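Local structure of phosphatidylethanolamine-binding protein (Plasmodium vivax, 2GZQ) at residues 81-86 / 99-104; 139-144 / 190-195; 41-46 / 58-63; 52-57 / 194-199. The protein probably binds phosphatidylethanolamine or other phosphoryl-bearing ligands, as members of its family do. One frame throughout, in Å; residues are numbered along the deposited sequence. Where two conformers were deposited one is given.

Interaction 1 of 4, residues 81-86 / 99-104; sequences LFMIDP and YVHWAV
Met83 faces both His101 and Trp102, and this classic beta bulge shows how an antiparallel pair absorbs one extra residue. Among the backbone bonds, regular pairs flank the irregularity: Leu81 with Val104 on one side, Asp85 with Tyr99 on the other, each joined by two N-H...O bonds. Inside the bulge Met83 O accepts from His101 N at 2.8 Å, while Trp102 N reaches Met83 O only weakly, at 3.4 Å.

The apolar contacts lie on both faces of the sheet. Leu81 CD2 comes obliquely against Trp102 CZ3 at 3.8 Å; Trp102 CG is set anti to its own N (chi1 -176°), which carries the indole beside Leu81. On the reverse face Ala103 CB meets the edge of the Phe82 ring, 3.5 Å from CD1.

Asp85 adds both packing and polar contacts. Its CB abuts the edge of the His101 ring, and water 1, lying in the imidazole plane, stands 2.8 Å from both Asp85 OD1 and His101 NE2. His138 ND1 also bonds Asp85 OD1, and Val127 O bonds His101 ND1, fixing the ring's rotation. Asp85 and Pro86 open the family's Asp-Pro-Asp-x-Pro signature, consistent with a place beside its anion-binding pocket.

Strand 138-148 continues the sheet beyond 81-85 and strand 121-124 beyond 99-104, while Phe172 of helix 171-174 meets Phe82 edge-to-face.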
loop_
_atom_site.group_PDB
_atom_site.type_symbol
_atom_site.label_atom_id
_atom_site.label_comp_id
_atom_site.label_asym_id
_atom_site.label_seq_id
_atom_site.Cartn_x
_atom_site.Cartn_y
_atom_site.Cartn_z
ATOM N N LEU A 81 0.105 2.309 -6.371
ATOM C CA LEU A 81 0.205 2.329 -4.916
ATOM C C LEU A 81 -0.860 1.414 -4.345
ATOM O O LEU A 81 -2.037 1.525 -4.694
ATOM C CB LEU A 81 -0.020 3.763 -4.439
ATOM C CG LEU A 81 0.010 3.991 -2.935
ATOM C CD1 LEU A 81 1.281 3.560 -2.262
ATOM C CD2 LEU A 81 -0.240 5.451 -2.624
ATOM N N PHE A 82 -0.438 0.530 -3.449
ATOM C CA PHE A 82 -1.338 -0.351 -2.744
ATOM C C PHE A 82 -1.213 -0.044 -1.250
ATOM O O PHE A 82 -0.080 0.084 -0.748
ATOM C CB PHE A 82 -0.947 -1.832 -2.937
ATOM C CG PHE A 82 -1.015 -2.343 -4.353
ATOM C CD1 PHE A 82 -2.024 -1.995 -5.219
ATOM C CD2 PHE A 82 -0.054 -3.223 -4.832
ATOM C CE1 PHE A 82 -2.059 -2.514 -6.500
ATOM C CE2 PHE A 82 -0.118 -3.735 -6.078
ATOM C CZ PHE A 82 -1.090 -3.379 -6.926
HETATM N N MSE A 83 -2.326 0.011 -0.531
HETATM C CA MSE A 83 -2.291 -0.026 0.892
HETATM C C MSE A 83 -2.916 -1.329 1.376
HETATM O O MSE A 83 -4.012 -1.703 0.929
HETATM C CB MSE A 83 -3.079 1.152 1.368
HETATM C CG MSE A 83 -3.177 1.256 2.819
HETATM SE SE MSE A 83 -4.598 2.454 3.101
HETATM C CE MSE A 83 -4.720 2.324 5.030
ATOM N N ILE A 84 -2.197 -2.023 2.257
ATOM C CA ILE A 84 -2.570 -3.353 2.711
ATOM C C ILE A 84 -2.471 -3.489 4.220
ATOM O O ILE A 84 -1.725 -2.776 4.884
ATOM C CB ILE A 84 -1.747 -4.472 2.059
ATOM C CG1 ILE A 84 -0.277 -4.293 2.372
ATOM C CG2 ILE A 84 -1.989 -4.522 0.572
ATOM C CD1 ILE A 84 0.528 -5.535 2.204
ATOM N N ASP A 85 -3.186 -4.473 4.743
ATOM C CA ASP A 85 -2.969 -4.996 6.087
ATOM C C ASP A 85 -2.520 -6.450 5.984
ATOM O O ASP A 85 -3.338 -7.316 5.667
ATOM C CB ASP A 85 -4.251 -4.880 6.904
ATOM C CG ASP A 85 -4.065 -5.299 8.353
ATOM O OD1 ASP A 85 -5.070 -5.295 9.107
ATOM O OD2 ASP A 85 -2.913 -5.612 8.720
ATOM N N PRO A 86 -1.241 -6.728 6.228
ATOM C CA PRO A 86 -0.763 -8.093 6.231
ATOM C C PRO A 86 -1.156 -8.857 7.491
ATOM O O PRO A 86 -0.935 -10.056 7.582
ATOM C CB PRO A 86 0.763 -7.932 6.146
ATOM C CG PRO A 86 1.004 -6.616 6.881
ATOM C CD PRO A 86 -0.185 -5.760 6.588
ATOM N N TYR A 99 -4.961 -8.049 3.265
ATOM C CA TYR A 99 -6.209 -7.311 3.031
ATOM C C TYR A 99 -5.871 -6.037 2.283
ATOM O O TYR A 99 -5.005 -5.276 2.721
ATOM C CB TYR A 99 -6.892 -7.010 4.368
ATOM C CG TYR A 99 -8.264 -6.398 4.234
ATOM C CD1 TYR A 99 -9.401 -7.182 4.281
ATOM C CD2 TYR A 99 -8.404 -5.067 4.003
ATOM C CE1 TYR A 99 -10.665 -6.603 4.141
ATOM C CE2 TYR A 99 -9.668 -4.487 3.847
ATOM C CZ TYR A 99 -10.771 -5.273 3.928
ATOM O OH TYR A 99 -12.014 -4.675 3.760
ATOM N N VAL A 100 -6.538 -5.794 1.160
ATOM C CA VAL A 100 -6.243 -4.622 0.367
ATOM C C VAL A 100 -7.246 -3.486 0.609
ATOM O O VAL A 100 -8.422 -3.585 0.278
ATOM C CB VAL A 100 -6.028 -4.960 -1.135
ATOM C CG1 VAL A 100 -7.201 -5.694 -1.720
ATOM C CG2 VAL A 100 -5.680 -3.689 -1.934
ATOM N N HIS A 101 -6.737 -2.421 1.215
ATOM C CA HIS A 101 -7.505 -1.231 1.493
ATOM C C HIS A 101 -7.672 -0.297 0.308
ATOM O O HIS A 101 -8.661 0.456 0.266
ATOM C CB HIS A 101 -6.830 -0.484 2.645
ATOM C CG HIS A 101 -6.951 -1.195 3.940
ATOM N ND1 HIS A 101 -8.125 -1.228 4.645
ATOM C CD2 HIS A 101 -6.076 -1.960 4.638
ATOM C CE1 HIS A 101 -7.970 -1.978 5.729
ATOM N NE2 HIS A 101 -6.728 -2.431 5.748
ATOM N N TRP A 102 -6.713 -0.258 -0.606
ATOM C CA TRP A 102 -6.655 0.818 -1.597
ATOM C C TRP A 102 -5.689 0.412 -2.678
ATOM O O TRP A 102 -4.614 -0.108 -2.376
ATOM C CB TRP A 102 -6.209 2.114 -0.902
ATOM C CG TRP A 102 -6.180 3.343 -1.756
ATOM C CD1 TRP A 102 -6.994 3.657 -2.810
ATOM C CD2 TRP A 102 -5.285 4.438 -1.592
ATOM N NE1 TRP A 102 -6.651 4.895 -3.307
ATOM C CE2 TRP A 102 -5.600 5.390 -2.578
ATOM C CE3 TRP A 102 -4.241 4.704 -0.695
ATOM C CZ2 TRP A 102 -4.891 6.574 -2.723
ATOM C CZ3 TRP A 102 -3.552 5.899 -0.823
ATOM C CH2 TRP A 102 -3.882 6.825 -1.827
ATOM N N ALA A 103 -6.066 0.642 -3.932
ATOM C CA ALA A 103 -5.164 0.475 -5.069
ATOM C C ALA A 103 -5.426 1.544 -6.090
ATOM O O ALA A 103 -6.535 1.653 -6.623
ATOM C CB ALA A 103 -5.330 -0.890 -5.727
ATOM N N VAL A 104 -4.407 2.336 -6.401
ATOM C CA VAL A 104 -4.525 3.412 -7.371
ATOM C C VAL A 104 -3.306 3.334 -8.277
ATOM O O VAL A 104 -2.185 3.160 -7.825
ATOM C CB VAL A 104 -4.707 4.786 -6.686
ATOM C CG1 VAL A 104 -3.560 5.112 -5.742
ATOM C CG2 VAL A 104 -4.907 5.879 -7.699
HETATM O O HOH W 1 -7.025 -3.511 8.338
#

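Interaction 2 of 4, residues 139-144 / 190-195; sequences RISFIL and VGFNWC
Phe192 lies alongside Ser141 and Ile143, presenting a different part of its ring to each. Ile143 CG1 sits in the ring plane at its edge, 3.8 Å from CE2, whereas Ser141 OG approaches obliquely, 3.5 Å from CZ. The ring lies along the neighbouring strand because CG is anti to the backbone N of Phe192 (chi1 -172°). The hydroxyl of Ser141 is turned back to its own segment and donates to Arg139 O at 2.8 Å, from above the carbonyl plane; Trp194 CB also passes close to this hydroxyl oxygen.

This face, which also receives Leu18 of helix 15-20, belongs to the antiparallel pairing of two long strands in the large sheet of the phosphatidylethanolamine-binding fold. On the opposite face, the Phe142 ring turns its edge to Asn193 O, an atom that also accepts Phe142 N at 2.8 Å. Cys195 SG rests against Ile140 CB at 4.1 Å. The amide of Asn193 leads away to Met39 and His51.

At the far end the Leu144 and Val190 side chains cross at a slant, CD2 of the leucine 4.1 Å from CG2 of the valine, beside a classic beta bulge in which Leu144 O accepts two donors, Val190 N at 2.8 Å and Gly191 N at 3.1 Å.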
loop_
_atom_site.group_PDB
_atom_site.type_symbol
_atom_site.label_atom_id
_atom_site.label_comp_id
_atom_site.label_asym_id
_atom_site.label_seq_id
_atom_site.Cartn_x
_atom_site.Cartn_y
_atom_site.Cartn_z
ATOM N N ARG A 139 0.501 -3.960 10.921
ATOM C CA ARG A 139 1.475 -3.208 10.131
ATOM C C ARG A 139 0.824 -2.728 8.839
ATOM O O ARG A 139 1.018 -3.321 7.783
ATOM C CB ARG A 139 2.690 -4.104 9.865
ATOM C CG ARG A 139 3.410 -4.500 11.164
ATOM C CD ARG A 139 4.375 -5.648 10.971
ATOM N NE ARG A 139 3.649 -6.878 10.689
ATOM C CZ ARG A 139 4.223 -8.026 10.356
ATOM N NH1 ARG A 139 5.552 -8.136 10.263
ATOM N NH2 ARG A 139 3.467 -9.074 10.111
ATOM N N ILE A 140 0.061 -1.653 8.936
ATOM C CA ILE A 140 -0.638 -1.082 7.794
ATOM C C ILE A 140 0.426 -0.488 6.859
ATOM O O ILE A 140 1.201 0.377 7.258
ATOM C CB ILE A 140 -1.653 -0.043 8.269
ATOM C CG1 ILE A 140 -2.683 -0.652 9.227
ATOM C CG2 ILE A 140 -2.307 0.632 7.074
ATOM C CD1 ILE A 140 -3.456 -1.776 8.704
ATOM N N SER A 141 0.488 -1.014 5.644
ATOM C CA SER A 141 1.613 -0.825 4.765
ATOM C C SER A 141 1.210 -0.231 3.432
ATOM O O SER A 141 0.128 -0.507 2.893
ATOM C CB SER A 141 2.278 -2.168 4.520
ATOM O OG SER A 141 2.800 -2.759 5.711
ATOM N N PHE A 142 2.123 0.564 2.881
ATOM C CA PHE A 142 1.948 1.228 1.601
ATOM C C PHE A 142 3.095 0.809 0.701
ATOM O O PHE A 142 4.243 1.058 1.022
ATOM C CB PHE A 142 1.963 2.745 1.788
ATOM C CG PHE A 142 0.811 3.288 2.593
ATOM C CD1 PHE A 142 0.811 3.194 3.957
ATOM C CD2 PHE A 142 -0.253 3.905 1.974
ATOM C CE1 PHE A 142 -0.227 3.729 4.704
ATOM C CE2 PHE A 142 -1.307 4.436 2.724
ATOM C CZ PHE A 142 -1.278 4.315 4.072
ATOM N N ILE A 143 2.790 0.194 -0.439
ATOM C CA ILE A 143 3.793 -0.301 -1.364
ATOM C C ILE A 143 3.662 0.463 -2.687
ATOM O O ILE A 143 2.583 0.508 -3.293
ATOM C CB ILE A 143 3.595 -1.795 -1.651
ATOM C CG1 ILE A 143 3.598 -2.627 -0.361
ATOM C CG2 ILE A 143 4.658 -2.286 -2.624
ATOM C CD1 ILE A 143 3.019 -4.005 -0.507
ATOM N N LEU A 144 4.760 1.054 -3.108
ATOM C CA LEU A 144 4.834 1.853 -4.311
ATOM C C LEU A 144 5.654 1.147 -5.364
ATOM O O LEU A 144 6.793 0.726 -5.072
ATOM C CB LEU A 144 5.506 3.199 -3.994
ATOM C CG LEU A 144 5.433 4.262 -5.065
ATOM C CD1 LEU A 144 4.013 4.792 -5.208
ATOM C CD2 LEU A 144 6.448 5.395 -4.776
ATOM N N VAL A 190 9.448 0.157 -5.733
ATOM C CA VAL A 190 10.394 1.271 -5.571
ATOM C C VAL A 190 10.284 2.074 -4.278
ATOM O O VAL A 190 11.173 2.827 -3.965
ATOM C CB VAL A 190 10.367 2.222 -6.770
ATOM C CG1 VAL A 190 10.750 1.533 -8.076
ATOM C CG2 VAL A 190 8.994 2.924 -6.904
ATOM N N GLY A 191 9.217 1.856 -3.517
ATOM C CA GLY A 191 9.014 2.589 -2.284
ATOM C C GLY A 191 8.129 1.841 -1.332
ATOM O O GLY A 191 7.353 0.973 -1.711
ATOM N N PHE A 192 8.246 2.201 -0.059
ATOM C CA PHE A 192 7.494 1.540 1.003
ATOM C C PHE A 192 7.373 2.457 2.207
ATOM O O PHE A 192 8.330 3.165 2.556
ATOM C CB PHE A 192 8.202 0.260 1.432
ATOM C CG PHE A 192 7.397 -0.568 2.393
ATOM C CD1 PHE A 192 7.709 -0.613 3.764
ATOM C CD2 PHE A 192 6.313 -1.299 1.950
ATOM C CE1 PHE A 192 6.942 -1.350 4.642
ATOM C CE2 PHE A 192 5.547 -2.026 2.837
ATOM C CZ PHE A 192 5.867 -2.048 4.184
ATOM N N ASN A 193 6.227 2.424 2.880
ATOM C CA ASN A 193 6.138 3.014 4.223
ATOM C C ASN A 193 5.085 2.245 4.968
ATOM O O ASN A 193 4.274 1.525 4.384
ATOM C CB ASN A 193 5.792 4.512 4.140
ATOM C CG ASN A 193 6.364 5.317 5.271
ATOM O OD1 ASN A 193 6.588 4.798 6.396
ATOM N ND2 ASN A 193 6.579 6.610 4.997
ATOM N N TRP A 194 5.104 2.348 6.295
ATOM C CA TRP A 194 4.121 1.620 7.094
ATOM C C TRP A 194 4.001 2.279 8.447
ATOM O O TRP A 194 4.854 3.080 8.846
ATOM C CB TRP A 194 4.503 0.115 7.240
ATOM C CG TRP A 194 5.505 -0.178 8.329
ATOM C CD1 TRP A 194 5.233 -0.783 9.504
ATOM C CD2 TRP A 194 6.912 0.103 8.331
ATOM N NE1 TRP A 194 6.384 -0.899 10.261
ATOM C CE2 TRP A 194 7.434 -0.376 9.556
ATOM C CE3 TRP A 194 7.778 0.702 7.422
ATOM C CZ2 TRP A 194 8.794 -0.237 9.904
ATOM C CZ3 TRP A 194 9.144 0.828 7.763
ATOM C CH2 TRP A 194 9.624 0.367 8.996
ATOM N N CYS A 195 2.936 1.895 9.154
ATOM C CA CYS A 195 2.739 2.271 10.547
ATOM C C CYS A 195 2.193 1.071 11.277
ATOM O O CYS A 195 1.900 0.050 10.660
ATOM C CB CYS A 195 1.774 3.473 10.630
ATOM S SG CYS A 195 0.099 3.152 10.045
#

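Interaction 3 of 4, residues 41-46 / 58-63; sequences ISFKSG and AGTGSV
Phe43 and Thr60 bring together a corner and a loop of the phosphatidylethanolamine-binding fold: the corner where strand 39-42 bends toward its hairpin partner 47-49, and the irregular loop that leads from strand 54-56 to strand 66-69. The Phe43 ring is the centre of the contact, illustrating how segments that share no clear direct hydrogen bond can still pack closely.

Traced outward, the Phe43 side chain first meets backbone. Its CB lies 4.0 Å from Gly59 O. At CD1 the ring turns its edge to the carbonyl of Ser62, whose O is 3.6 Å away and close to the ring plane. CE1 then passes Thr60, 4.1 Å from CB of that residue, and CZ comes under its methyl. The methyl completes a CH-pi contact: Thr60 CG2 stands over the ring centre, 4.2 Å from the centroid of Phe43 and only 9° off the normal. The torsion of Thr60 divides its two branches between tasks, with OG1 (chi1 63°) bonded to Leu57 O and CG2 given to the ring. Pro64 and Tyr126 also touch Phe43, and Thr60 O accepts from Tyr126 OH.

Lys44 folds back at the more exposed side and lays the end of its chain along Gly59. Between the backbones, water 2 lies in the plane of the Phe43 ring at its edge, 2.8 Å from both Phe43 O and Val63 O.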
loop_
_atom_site.group_PDB
_atom_site.type_symbol
_atom_site.label_atom_id
_atom_site.label_comp_id
_atom_site.label_asym_id
_atom_site.label_seq_id
_atom_site.Cartn_x
_atom_site.Cartn_y
_atom_site.Cartn_z
ATOM N N ILE A 41 3.370 10.406 3.771
ATOM C CA ILE A 41 1.932 10.101 3.793
ATOM C C ILE A 41 1.309 10.753 4.995
ATOM O O ILE A 41 1.689 10.469 6.130
ATOM C CB ILE A 41 1.669 8.600 3.878
ATOM C CG1 ILE A 41 2.329 7.871 2.717
ATOM C CG2 ILE A 41 0.163 8.286 3.946
ATOM C CD1 ILE A 41 2.493 6.400 2.924
ATOM N N SER A 42 0.358 11.658 4.750
ATOM C CA SER A 42 -0.341 12.400 5.797
ATOM C C SER A 42 -1.845 12.171 5.638
ATOM O O SER A 42 -2.435 12.563 4.651
ATOM C CB SER A 42 -0.042 13.894 5.645
ATOM O OG SER A 42 -0.727 14.630 6.631
ATOM N N PHE A 43 -2.469 11.559 6.636
ATOM C CA PHE A 43 -3.926 11.492 6.663
ATOM C C PHE A 43 -4.537 12.869 6.797
ATOM O O PHE A 43 -5.509 13.211 6.110
ATOM C CB PHE A 43 -4.400 10.581 7.787
ATOM C CG PHE A 43 -4.332 9.131 7.426
ATOM C CD1 PHE A 43 -5.334 8.568 6.657
ATOM C CD2 PHE A 43 -3.253 8.349 7.818
ATOM C CE1 PHE A 43 -5.285 7.245 6.293
ATOM C CE2 PHE A 43 -3.186 7.007 7.460
ATOM C CZ PHE A 43 -4.210 6.454 6.688
ATOM N N LYS A 44 -3.943 13.661 7.673
ATOM C CA LYS A 44 -4.378 15.030 7.989
ATOM C C LYS A 44 -3.246 15.623 8.815
ATOM O O LYS A 44 -2.340 14.901 9.226
ATOM C CB LYS A 44 -5.665 15.039 8.814
ATOM C CG LYS A 44 -5.564 14.278 10.115
ATOM C CD LYS A 44 -6.950 13.966 10.662
ATOM C CE LYS A 44 -7.416 12.586 10.228
ATOM N NZ LYS A 44 -8.799 12.631 9.676
ATOM N N SER A 45 -3.289 16.923 9.079
ATOM C CA SER A 45 -2.170 17.552 9.761
ATOM C C SER A 45 -1.883 16.820 11.062
ATOM O O SER A 45 -2.788 16.616 11.868
ATOM C CB SER A 45 -2.469 19.017 10.046
ATOM O OG SER A 45 -1.402 19.613 10.765
ATOM N N GLY A 46 -0.632 16.417 11.270
ATOM C CA GLY A 46 -0.248 15.789 12.529
ATOM C C GLY A 46 -0.471 14.283 12.552
ATOM O O GLY A 46 -0.258 13.638 13.573
ATOM N N ALA A 58 -8.530 6.132 14.937
ATOM C CA ALA A 58 -9.362 7.286 14.695
ATOM C C ALA A 58 -8.721 8.178 13.631
ATOM O O ALA A 58 -7.507 8.393 13.624
ATOM C CB ALA A 58 -9.577 8.064 15.984
ATOM N N GLY A 59 -9.538 8.690 12.714
ATOM C CA GLY A 59 -9.080 9.614 11.706
ATOM C C GLY A 59 -8.478 8.953 10.469
ATOM O O GLY A 59 -7.841 9.636 9.680
ATOM N N THR A 60 -8.641 7.632 10.303
ATOM C CA THR A 60 -8.159 6.899 9.128
ATOM C C THR A 60 -9.267 6.429 8.191
ATOM O O THR A 60 -9.038 5.613 7.305
ATOM C CB THR A 60 -7.328 5.690 9.551
ATOM O OG1 THR A 60 -8.139 4.771 10.279
ATOM C CG2 THR A 60 -6.169 6.136 10.378
ATOM N N GLY A 61 -10.462 6.953 8.383
ATOM C CA GLY A 61 -11.611 6.572 7.573
ATOM C C GLY A 61 -11.606 7.092 6.142
ATOM O O GLY A 61 -12.345 6.572 5.300
ATOM N N SER A 62 -10.785 8.103 5.858
ATOM C CA SER A 62 -10.662 8.622 4.499
ATOM C C SER A 62 -9.273 8.482 3.919
ATOM O O SER A 62 -8.291 8.357 4.648
ATOM C CB SER A 62 -11.058 10.085 4.419
ATOM O OG SER A 62 -12.373 10.283 4.908
ATOM N N VAL A 63 -9.202 8.532 2.606
ATOM C CA VAL A 63 -7.938 8.417 1.904
ATOM C C VAL A 63 -6.978 9.485 2.410
ATOM O O VAL A 63 -7.397 10.586 2.752
ATOM C CB VAL A 63 -8.180 8.501 0.391
ATOM C CG1 VAL A 63 -8.561 9.890 -0.050
ATOM C CG2 VAL A 63 -6.997 8.016 -0.400
HETATM O O HOH W 2 -7.554 11.430 5.388
#

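Interaction 4 of 4, residues 52-57 / 194-199; sequences GNILDL and WCQMRR
The short parallel strand 54-56, at the outer edge of the mixed sheet, is held to the end of strand 188-198 by Gly52, Asn53 and Leu55 meeting Trp194 and Gln196. The pairing is brief because the two strand axes diverge at 52°. Gln196 grips with both its backbone groups: its N donates to Asn53 O at 2.8 Å, and its O receives Leu55 N at 3.0 Å, nearly along the C=O axis.

The Gln196 side chain adds a third link. Extended beyond CG, it brings NE2 to Gly52 O at 2.7 Å in an almost straight bond (170°), with that oxygen in the plane of the amide. Gly52 N meanwhile donates to Trp194 O at 2.8 Å, and N and CA of the same glycine lie over the indole face, CA 3.7 Å from the centroid of the five-membered ring, a CH-pi contact. Ile54 CD1 packs on Gln196 CB at 3.8 Å, and on the reverse face Leu55 CD1 touches Cys195 SG at 4.0 Å.

Farther along, where the strands splay apart, water takes over. Water 3 joins Leu55 O to Arg198 N, and water 4 links Leu57 N with Arg198 O. Leu57 CD1 lies over one face of the Arg199 guanidinium, 3.6 Å above its plane, while NE of that arginine is bonded to Ile131 O.

The chemistry thus passes from direct amide bonds to solvent bridges, which suggests a firmer hold near Gly52 than toward Arg198, where water and the packing of Leu57 carry the contact.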
loop_
_atom_site.group_PDB
_atom_site.type_symbol
_atom_site.label_atom_id
_atom_site.label_comp_id
_atom_site.label_asym_id
_atom_site.label_seq_id
_atom_site.Cartn_x
_atom_site.Cartn_y
_atom_site.Cartn_z
ATOM N N GLY A 52 6.771 2.835 10.855
ATOM C CA GLY A 52 6.368 1.985 11.947
ATOM C C GLY A 52 5.970 2.710 13.217
ATOM O O GLY A 52 5.855 2.094 14.256
ATOM N N ASN A 53 5.757 4.021 13.148
ATOM C CA ASN A 53 5.132 4.730 14.242
ATOM C C ASN A 53 3.734 4.195 14.543
ATOM O O ASN A 53 3.080 3.592 13.699
ATOM C CB ASN A 53 5.063 6.239 13.951
ATOM C CG ASN A 53 4.228 6.563 12.737
ATOM O OD1 ASN A 53 4.363 5.930 11.701
ATOM N ND2 ASN A 53 3.370 7.561 12.842
ATOM N N ILE A 54 3.283 4.448 15.757
ATOM C CA ILE A 54 1.951 4.051 16.184
ATOM C C ILE A 54 0.982 5.149 15.779
ATOM O O ILE A 54 1.123 6.298 16.180
ATOM C CB ILE A 54 1.884 3.882 17.696
ATOM C CG1 ILE A 54 2.841 2.792 18.175
ATOM C CG2 ILE A 54 0.445 3.574 18.137
ATOM C CD1 ILE A 54 2.304 1.417 17.970
ATOM N N LEU A 55 -0.030 4.788 15.009
ATOM C CA LEU A 55 -1.097 5.714 14.676
ATOM C C LEU A 55 -2.390 5.201 15.273
ATOM O O LEU A 55 -2.674 4.008 15.260
ATOM C CB LEU A 55 -1.268 5.855 13.163
ATOM C CG LEU A 55 -0.284 6.760 12.434
ATOM C CD1 LEU A 55 -0.742 6.973 10.997
ATOM C CD2 LEU A 55 -0.155 8.079 13.157
ATOM N N ASP A 56 -3.178 6.130 15.802
ATOM C CA ASP A 56 -4.521 5.837 16.262
ATOM C C ASP A 56 -5.398 5.518 15.058
ATOM O O ASP A 56 -5.292 6.151 14.007
ATOM C CB ASP A 56 -5.105 7.029 17.042
ATOM C CG ASP A 56 -4.519 7.165 18.432
ATOM O OD1 ASP A 56 -3.682 6.323 18.822
ATOM O OD2 ASP A 56 -4.895 8.123 19.132
ATOM N N LEU A 57 -6.279 4.545 15.243
ATOM C CA LEU A 57 -7.276 4.182 14.254
ATOM C C LEU A 57 -8.190 5.346 13.928
ATOM O O LEU A 57 -8.618 5.529 12.796
ATOM C CB LEU A 57 -8.136 3.057 14.795
ATOM C CG LEU A 57 -7.863 1.676 14.261
ATOM C CD1 LEU A 57 -8.852 0.719 14.902
ATOM C CD2 LEU A 57 -7.961 1.674 12.743
ATOM N N TRP A 194 5.104 2.348 6.295
ATOM C CA TRP A 194 4.121 1.620 7.094
ATOM C C TRP A 194 4.001 2.279 8.447
ATOM O O TRP A 194 4.854 3.080 8.846
ATOM C CB TRP A 194 4.503 0.115 7.240
ATOM C CG TRP A 194 5.505 -0.178 8.329
ATOM C CD1 TRP A 194 5.233 -0.783 9.504
ATOM C CD2 TRP A 194 6.912 0.103 8.331
ATOM N NE1 TRP A 194 6.384 -0.899 10.261
ATOM C CE2 TRP A 194 7.434 -0.376 9.556
ATOM C CE3 TRP A 194 7.778 0.702 7.422
ATOM C CZ2 TRP A 194 8.794 -0.237 9.904
ATOM C CZ3 TRP A 194 9.144 0.828 7.763
ATOM C CH2 TRP A 194 9.624 0.367 8.996
ATOM N N CYS A 195 2.936 1.895 9.154
ATOM C CA CYS A 195 2.739 2.271 10.547
ATOM C C CYS A 195 2.193 1.071 11.277
ATOM O O CYS A 195 1.900 0.050 10.660
ATOM C CB CYS A 195 1.774 3.473 10.630
ATOM S SG CYS A 195 0.099 3.152 10.045
ATOM N N GLN A 196 2.088 1.190 12.603
ATOM C CA GLN A 196 1.436 0.181 13.419
ATOM C C GLN A 196 0.131 0.734 13.976
ATOM O O GLN A 196 0.096 1.852 14.489
ATOM C CB GLN A 196 2.355 -0.212 14.563
ATOM C CG GLN A 196 3.675 -0.898 14.195
ATOM C CD GLN A 196 4.552 -1.086 15.430
ATOM O OE1 GLN A 196 4.439 -2.085 16.118
ATOM N NE2 GLN A 196 5.422 -0.118 15.713
HETATM N N MSE A 197 -0.948 -0.030 13.880
HETATM C CA MSE A 197 -2.248 0.425 14.360
HETATM C C MSE A 197 -2.889 -0.666 15.188
HETATM O O MSE A 197 -2.802 -1.842 14.850
HETATM C CB MSE A 197 -3.185 0.736 13.199
HETATM C CG MSE A 197 -2.884 2.014 12.462
HETATM SE SE MSE A 197 -4.195 2.384 11.061
HETATM C CE MSE A 197 -5.459 3.326 12.076
ATOM N N ARG A 198 -3.544 -0.273 16.279
ATOM C CA ARG A 198 -4.386 -1.185 17.037
ATOM C C ARG A 198 -5.671 -0.471 17.426
ATOM O O ARG A 198 -5.735 0.756 17.346
ATOM C CB ARG A 198 -3.651 -1.710 18.277
ATOM C CG ARG A 198 -3.189 -0.631 19.249
ATOM C CD ARG A 198 -2.489 -1.228 20.494
ATOM N NE ARG A 198 -3.351 -2.071 21.313
ATOM C CZ ARG A 198 -4.080 -1.624 22.332
ATOM N NH1 ARG A 198 -4.073 -0.330 22.637
ATOM N NH2 ARG A 198 -4.823 -2.459 23.033
ATOM N N ARG A 199 -6.700 -1.236 17.753
ATOM C CA ARG A 199 -7.886 -0.625 18.320
ATOM C C ARG A 199 -7.793 -0.540 19.835
ATOM O O ARG A 199 -7.601 -1.541 20.528
ATOM C CB ARG A 199 -9.161 -1.321 17.863
ATOM C CG ARG A 199 -10.426 -0.586 18.334
ATOM C CD ARG A 199 -11.680 -1.257 17.857
ATOM N NE ARG A 199 -11.857 -1.135 16.417
ATOM C CZ ARG A 199 -12.544 -0.168 15.818
ATOM N NH1 ARG A 199 -13.117 0.788 16.533
ATOM N NH2 ARG A 199 -12.650 -0.153 14.498
HETATM O O HOH W 3 -3.041 2.405 17.128
HETATM O O HOH W 4 -5.968 3.266 17.971
#

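Overall arrangement
Interactions 1 and 2 form the buried centre: strands 77-85 and 138-148 are neighbours in one sheet, joined by Ile84 N to Ser141 O and by Phe82 O to Ile143 N. Interaction 4 extends the same sheet to its edge, sharing Trp194 and Cys195 with interaction 2. Interaction 3 lies nearer the surface, between loops, yet it reaches the others: Val63 packs on Trp102 of interaction 1, Ile41 on Phe142 of interaction 2 and Phe43 on Leu55 of interaction 4. Direct backbone bonds dominate the interior pairs, each with a classic bulge; the edge pairing mixes them with water bridges, while the loop contact relies on a ring face and water.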